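Local coordinates for CsuC (Acinetobacter baumannii, PDB 6FJY), which probably acts as a periplasmic chaperone of the archaic chaperone-usher pathway, binding the tip adhesin subunit CsuE before its assembly into Csu pili, at residues A145-V153 against E232-E240. Sequence-based numbering, arbitrary orientation.
Sequences AKPVLQWSV and ELIEITKME
Gln150 pairs with Thr237 and Trp151 with Lys238 in parallel register; the two bridges join the first half and middle of 149-153 to the C-terminal end of 232-238, and the strand axes diverge by 44°. Trp151 takes part twice: its N donates to Thr237 O (2.9 Å), tilted 24° from the carbonyl plane, and its O accepts from Met239 N, a nearly straight bond whose modelled length is doubtfully short. One step earlier, Thr237 N to Leu149 O is weak at 3.5 Å. The two strands are neighbours in a mixed sheet, between 162-167 and 220-225, in the C-terminal domain of a PapD-like chaperone with two Ig-like domains. Trp151, with CG between its backbone N and carbonyl carbon (chi1 71°), lays its indole against Lys238. Lys238 CA stands over the five-membered ring of Trp151, 3.6 Å from the centroid, a CH-pi contact. Lys238 CD reaches Trp151 CH2 of the six-membered ring at 3.5 Å. Ile236 CG1 meets Trp151 CD1 at 3.5 Å, while Ile236 CD1 packs on Leu149 CB. Farther back, Ile234 CD1 touches both Leu149 CD1 and Pro147 CG, at 3.8 Å each; Leu175 of strand 173-175 also packs on Leu149 and Ile234. Beyond the bridges, Met239 CE lies 3.3 Å from Ser152 OG.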
ATOM      1  N   ALA A 145     -14.407  17.669   2.563  1.00 68.60           N
ATOM      2  CA  ALA A 145     -13.566  16.528   2.187  1.00 77.30           C
ATOM      3  C   ALA A 145     -12.320  16.471   3.080  1.00 74.01           C
ATOM      4  O   ALA A 145     -11.173  16.531   2.631  1.00 66.70           O
ATOM      5  CB  ALA A 145     -13.198  16.606   0.711  1.00 75.85           C
ATOM      6  N   LYS A 146     -12.586  16.383   4.379  1.00 67.68           N
ATOM      7  CA  LYS A 146     -11.576  16.358   5.426  1.00 59.73           C
ATOM      8  C   LYS A 146     -12.256  15.912   6.709  1.00 60.85           C
ATOM      9  O   LYS A 146     -13.488  15.840   6.764  1.00 63.71           O
ATOM     10  CB  LYS A 146     -10.933  17.739   5.613  1.00 54.32           C
ATOM     11  CG  LYS A 146     -11.960  18.815   5.988  1.00 78.22           C
ATOM     12  CD  LYS A 146     -11.341  20.202   6.052  1.00 84.44           C
ATOM     13  CE  LYS A 146     -10.305  20.316   7.153  1.00 86.63           C
ATOM     14  NZ  LYS A 146      -9.686  21.678   7.158  1.00 97.61           N
ATOM     15  N   PRO A 147     -11.495  15.520   7.722  1.00 60.05           N
ATOM     16  CA  PRO A 147     -12.108  15.267   9.030  1.00 49.42           C
ATOM     17  C   PRO A 147     -12.349  16.562   9.792  1.00 57.22           C
ATOM     18  O   PRO A 147     -11.525  17.475   9.768  1.00 49.52           O
ATOM     19  CB  PRO A 147     -11.083  14.377   9.740  1.00 48.56           C
ATOM     20  CG  PRO A 147      -9.779  14.705   9.093  1.00 55.38           C
ATOM     21  CD  PRO A 147     -10.117  15.003   7.646  1.00 53.76           C
ATOM     22  N   VAL A 148     -13.498  16.634  10.465  1.00 66.00           N
ATOM     23  CA  VAL A 148     -13.857  17.748  11.343  1.00 68.01           C
ATOM     24  C   VAL A 148     -14.203  17.143  12.694  1.00 59.49           C
ATOM     25  O   VAL A 148     -15.283  16.559  12.857  1.00 48.95           O
ATOM     26  CB  VAL A 148     -15.036  18.578  10.808  1.00 61.72           C
ATOM     27  CG1 VAL A 148     -15.352  19.702  11.767  1.00 55.56           C
ATOM     28  CG2 VAL A 148     -14.731  19.143   9.425  1.00 55.60           C
ATOM     29  N   LEU A 149     -13.306  17.285  13.663  1.00 58.31           N
ATOM     30  CA  LEU A 149     -13.367  16.467  14.865  1.00 71.74           C
ATOM     31  C   LEU A 149     -13.746  17.294  16.086  1.00 77.96           C
ATOM     32  O   LEU A 149     -13.232  18.397  16.297  1.00 72.14           O
ATOM     33  CB  LEU A 149     -12.036  15.743  15.116  1.00 57.85           C
ATOM     34  CG  LEU A 149     -11.549  14.830  13.991  1.00 58.03           C
ATOM     35  CD1 LEU A 149     -10.290  14.066  14.389  1.00 64.63           C
ATOM     36  CD2 LEU A 149     -12.640  13.861  13.584  1.00 61.31           C
ATOM     37  N   GLN A 150     -14.634  16.725  16.895  1.00 78.29           N
ATOM     38  CA  GLN A 150     -15.030  17.279  18.175  1.00 75.55           C
ATOM     39  C   GLN A 150     -14.936  16.184  19.223  1.00 61.74           C
ATOM     40  O   GLN A 150     -15.041  14.996  18.915  1.00 54.12           O
ATOM     41  CB  GLN A 150     -16.457  17.836  18.117  1.00 81.42           C
ATOM     42  CG  GLN A 150     -16.539  19.245  17.599  1.00 80.09           C
ATOM     43  CD  GLN A 150     -17.949  19.654  17.271  1.00 82.64           C
ATOM     44  OE1 GLN A 150     -18.909  19.084  17.786  1.00 77.63           O
ATOM     45  NE2 GLN A 150     -18.084  20.628  16.380  1.00 98.23           N
ATOM     46  N   TRP A 151     -14.693  16.596  20.459  1.00 66.07           N
ATOM     47  CA  TRP A 151     -14.572  15.679  21.576  1.00 71.49           C
ATOM     48  C   TRP A 151     -15.495  16.115  22.708  1.00 85.31           C
ATOM     49  O   TRP A 151     -16.020  17.229  22.726  1.00 69.40           O
ATOM     50  CB  TRP A 151     -13.125  15.572  22.078  1.00 69.94           C
ATOM     51  CG  TRP A 151     -12.618  16.788  22.791  1.00 77.20           C
ATOM     52  CD1 TRP A 151     -12.066  17.892  22.228  1.00 71.33           C
ATOM     53  CD2 TRP A 151     -12.591  17.002  24.205  1.00 81.23           C
ATOM     54  NE1 TRP A 151     -11.694  18.783  23.197  1.00 76.75           N
ATOM     55  CE2 TRP A 151     -12.012  18.264  24.422  1.00 84.07           C
ATOM     56  CE3 TRP A 151     -13.002  16.250  25.307  1.00 93.87           C
ATOM     57  CZ2 TRP A 151     -11.842  18.800  25.699  1.00 95.46           C
ATOM     58  CZ3 TRP A 151     -12.832  16.780  26.572  1.00 99.04           C
ATOM     59  CH2 TRP A 151     -12.257  18.042  26.757  1.00 99.35           C
ATOM     60  N   SER A 152     -15.699  15.189  23.639  1.00 99.36           N
ATOM     61  CA  SER A 152     -16.465  15.352  24.865  1.00 99.45           C
ATOM     62  C   SER A 152     -16.178  14.135  25.727  1.00 98.81           C
ATOM     63  O   SER A 152     -15.924  13.043  25.208  1.00 84.04           O
ATOM     64  CB  SER A 152     -17.972  15.490  24.604  1.00 95.06           C
ATOM     65  OG  SER A 152     -18.560  14.242  24.287  1.00 91.16           O
ATOM     66  N   VAL A 153     -16.219  14.330  27.040  1.00111.05           N
ATOM     67  CA  VAL A 153     -15.942  13.271  28.002  1.00101.15           C
ATOM     68  C   VAL A 153     -17.159  13.137  28.898  1.00 99.04           C
ATOM     69  O   VAL A 153     -17.527  14.085  29.601  1.00 97.12           O
ATOM     70  CB  VAL A 153     -14.684  13.554  28.839  1.00 95.45           C
ATOM     71  CG1 VAL A 153     -14.555  12.517  29.943  1.00 90.78           C
ATOM     72  CG2 VAL A 153     -13.442  13.555  27.968  1.00 96.21           C
ATOM     73  N   GLU A 232      -0.501  15.485   9.308  1.00 74.75           N
ATOM     74  CA  GLU A 232      -0.978  16.831   9.571  1.00 80.61           C
ATOM     75  C   GLU A 232      -1.377  16.929  11.031  1.00 72.23           C
ATOM     76  O   GLU A 232      -2.017  16.024  11.579  1.00 57.94           O
ATOM     77  CB  GLU A 232      -2.183  17.201   8.695  1.00 86.59           C
ATOM     78  CG  GLU A 232      -2.047  16.868   7.221  1.00 94.65           C
ATOM     79  CD  GLU A 232      -1.327  17.944   6.442  1.00 99.91           C
ATOM     80  OE1 GLU A 232      -0.914  18.948   7.057  1.00104.67           O
ATOM     81  OE2 GLU A 232      -1.177  17.788   5.213  1.00107.04           O
ATOM     82  N   LEU A 233      -0.966  18.024  11.659  1.00 83.77           N
ATOM     83  CA  LEU A 233      -1.405  18.346  13.005  1.00 93.99           C
ATOM     84  C   LEU A 233      -2.829  18.873  12.927  1.00100.89           C
ATOM     85  O   LEU A 233      -3.083  19.909  12.302  1.00112.63           O
ATOM     86  CB  LEU A 233      -0.469  19.377  13.632  1.00105.24           C
ATOM     87  CG  LEU A 233      -0.724  19.793  15.080  1.00111.93           C
ATOM     88  CD1 LEU A 233      -0.597  18.596  15.996  1.00118.45           C
ATOM     89  CD2 LEU A 233       0.251  20.883  15.497  1.00115.23           C
ATOM     90  N   ILE A 234      -3.758  18.151  13.541  1.00 87.45           N
ATOM     91  CA  ILE A 234      -5.179  18.436  13.446  1.00 79.78           C
ATOM     92  C   ILE A 234      -5.669  18.863  14.821  1.00 78.85           C
ATOM     93  O   ILE A 234      -5.242  18.307  15.841  1.00 60.09           O
ATOM     94  CB  ILE A 234      -5.944  17.207  12.918  1.00 84.92           C
ATOM     95  CG1 ILE A 234      -7.442  17.489  12.822  1.00 88.41           C
ATOM     96  CG2 ILE A 234      -5.660  15.978  13.779  1.00 82.63           C
ATOM     97  CD1 ILE A 234      -8.210  16.381  12.134  1.00 92.47           C
ATOM     98  N   GLU A 235      -6.518  19.889  14.853  1.00 83.03           N
ATOM     99  CA  GLU A 235      -7.075  20.391  16.100  1.00 79.94           C
ATOM    100  C   GLU A 235      -8.521  19.943  16.245  1.00 86.10           C
ATOM    101  O   GLU A 235      -9.296  19.976  15.286  1.00 90.41           O
ATOM    102  CB  GLU A 235      -6.973  21.911  16.187  1.00 86.28           C
ATOM    103  CG  GLU A 235      -7.512  22.673  15.000  1.00 86.37           C
ATOM    104  CD  GLU A 235      -7.243  24.167  15.129  1.00 88.96           C
ATOM    105  OE1 GLU A 235      -6.130  24.529  15.578  1.00 81.32           O
ATOM    106  OE2 GLU A 235      -8.146  24.969  14.800  1.00 80.52           O
ATOM    107  N   ILE A 236      -8.874  19.517  17.453  1.00 85.10           N
ATOM    108  CA  ILE A 236     -10.193  18.983  17.752  1.00 80.42           C
ATOM    109  C   ILE A 236     -10.723  19.713  18.978  1.00 83.12           C
ATOM    110  O   ILE A 236     -10.083  19.701  20.039  1.00 75.15           O
ATOM    111  CB  ILE A 236     -10.159  17.460  17.974  1.00 86.91           C
ATOM    112  CG1 ILE A 236     -11.251  17.015  18.943  1.00 87.69           C
ATOM    113  CG2 ILE A 236      -8.792  17.004  18.447  1.00 87.03           C
ATOM    114  CD1 ILE A 236     -11.702  15.610  18.698  1.00 89.77           C
ATOM    115  N   THR A 237     -11.864  20.377  18.822  1.00 90.79           N
ATOM    116  CA  THR A 237     -12.446  21.211  19.861  1.00 95.61           C
ATOM    117  C   THR A 237     -13.501  20.435  20.645  1.00 95.05           C
ATOM    118  O   THR A 237     -14.025  19.416  20.189  1.00 97.74           O
ATOM    119  CB  THR A 237     -13.055  22.470  19.243  1.00100.72           C
ATOM    120  OG1 THR A 237     -14.166  22.109  18.415  1.00 97.19           O
ATOM    121  CG2 THR A 237     -12.015  23.180  18.390  1.00 96.19           C
ATOM    122  N   LYS A 238     -13.821  20.940  21.833  1.00 89.26           N
ATOM    123  CA  LYS A 238     -14.734  20.240  22.723  1.00 87.04           C
ATOM    124  C   LYS A 238     -16.189  20.482  22.339  1.00 92.44           C
ATOM    125  O   LYS A 238     -16.570  21.590  21.955  1.00 81.04           O
ATOM    126  CB  LYS A 238     -14.493  20.678  24.170  1.00 92.96           C
ATOM    127  CG  LYS A 238     -15.497  20.127  25.174  1.00 99.75           C
ATOM    128  CD  LYS A 238     -14.991  20.267  26.600  1.00 99.44           C
ATOM    129  CE  LYS A 238     -14.729  21.712  26.958  1.00108.45           C
ATOM    130  NZ  LYS A 238     -16.001  22.483  27.064  1.00126.53           N
ATOM    131  N   MET A 239     -17.002  19.428  22.440  1.00104.96           N
ATOM    132  CA  MET A 239     -18.440  19.560  22.240  1.00109.27           C
ATOM    133  C   MET A 239     -19.064  20.252  23.449  1.00124.35           C
ATOM    134  O   MET A 239     -18.918  19.785  24.585  1.00108.06           O
ATOM    135  CB  MET A 239     -19.093  18.193  22.017  1.00 94.38           C
ATOM    136  CG  MET A 239     -18.951  17.621  20.619  1.00 79.74           C
ATOM    137  SD  MET A 239     -19.885  16.102  20.370  1.00 59.97           S
ATOM    138  CE  MET A 239     -18.748  14.901  21.042  1.00 69.11           C
ATOM    139  N   GLU A 240     -19.744  21.369  23.206  1.00 86.68           N
ATOM    140  CA  GLU A 240     -20.500  22.066  24.249  1.00107.47           C
ATOM    141  C   GLU A 240     -21.511  23.032  23.635  1.00119.72           C
ATOM    142  O   GLU A 240     -22.600  23.242  24.176  1.00125.41           O
ATOM    143  CB  GLU A 240     -19.566  22.827  25.194  1.00111.85           C
ATOM    144  CG  GLU A 240     -20.241  23.311  26.480  1.00111.64           C
ATOM    145  CD  GLU A 240     -20.474  22.194  27.493  1.00107.76           C
ATOM    146  OE1 GLU A 240     -19.610  21.298  27.611  1.00105.63           O
ATOM    147  OE2 GLU A 240     -21.521  22.214  28.175  1.00106.66           O
TER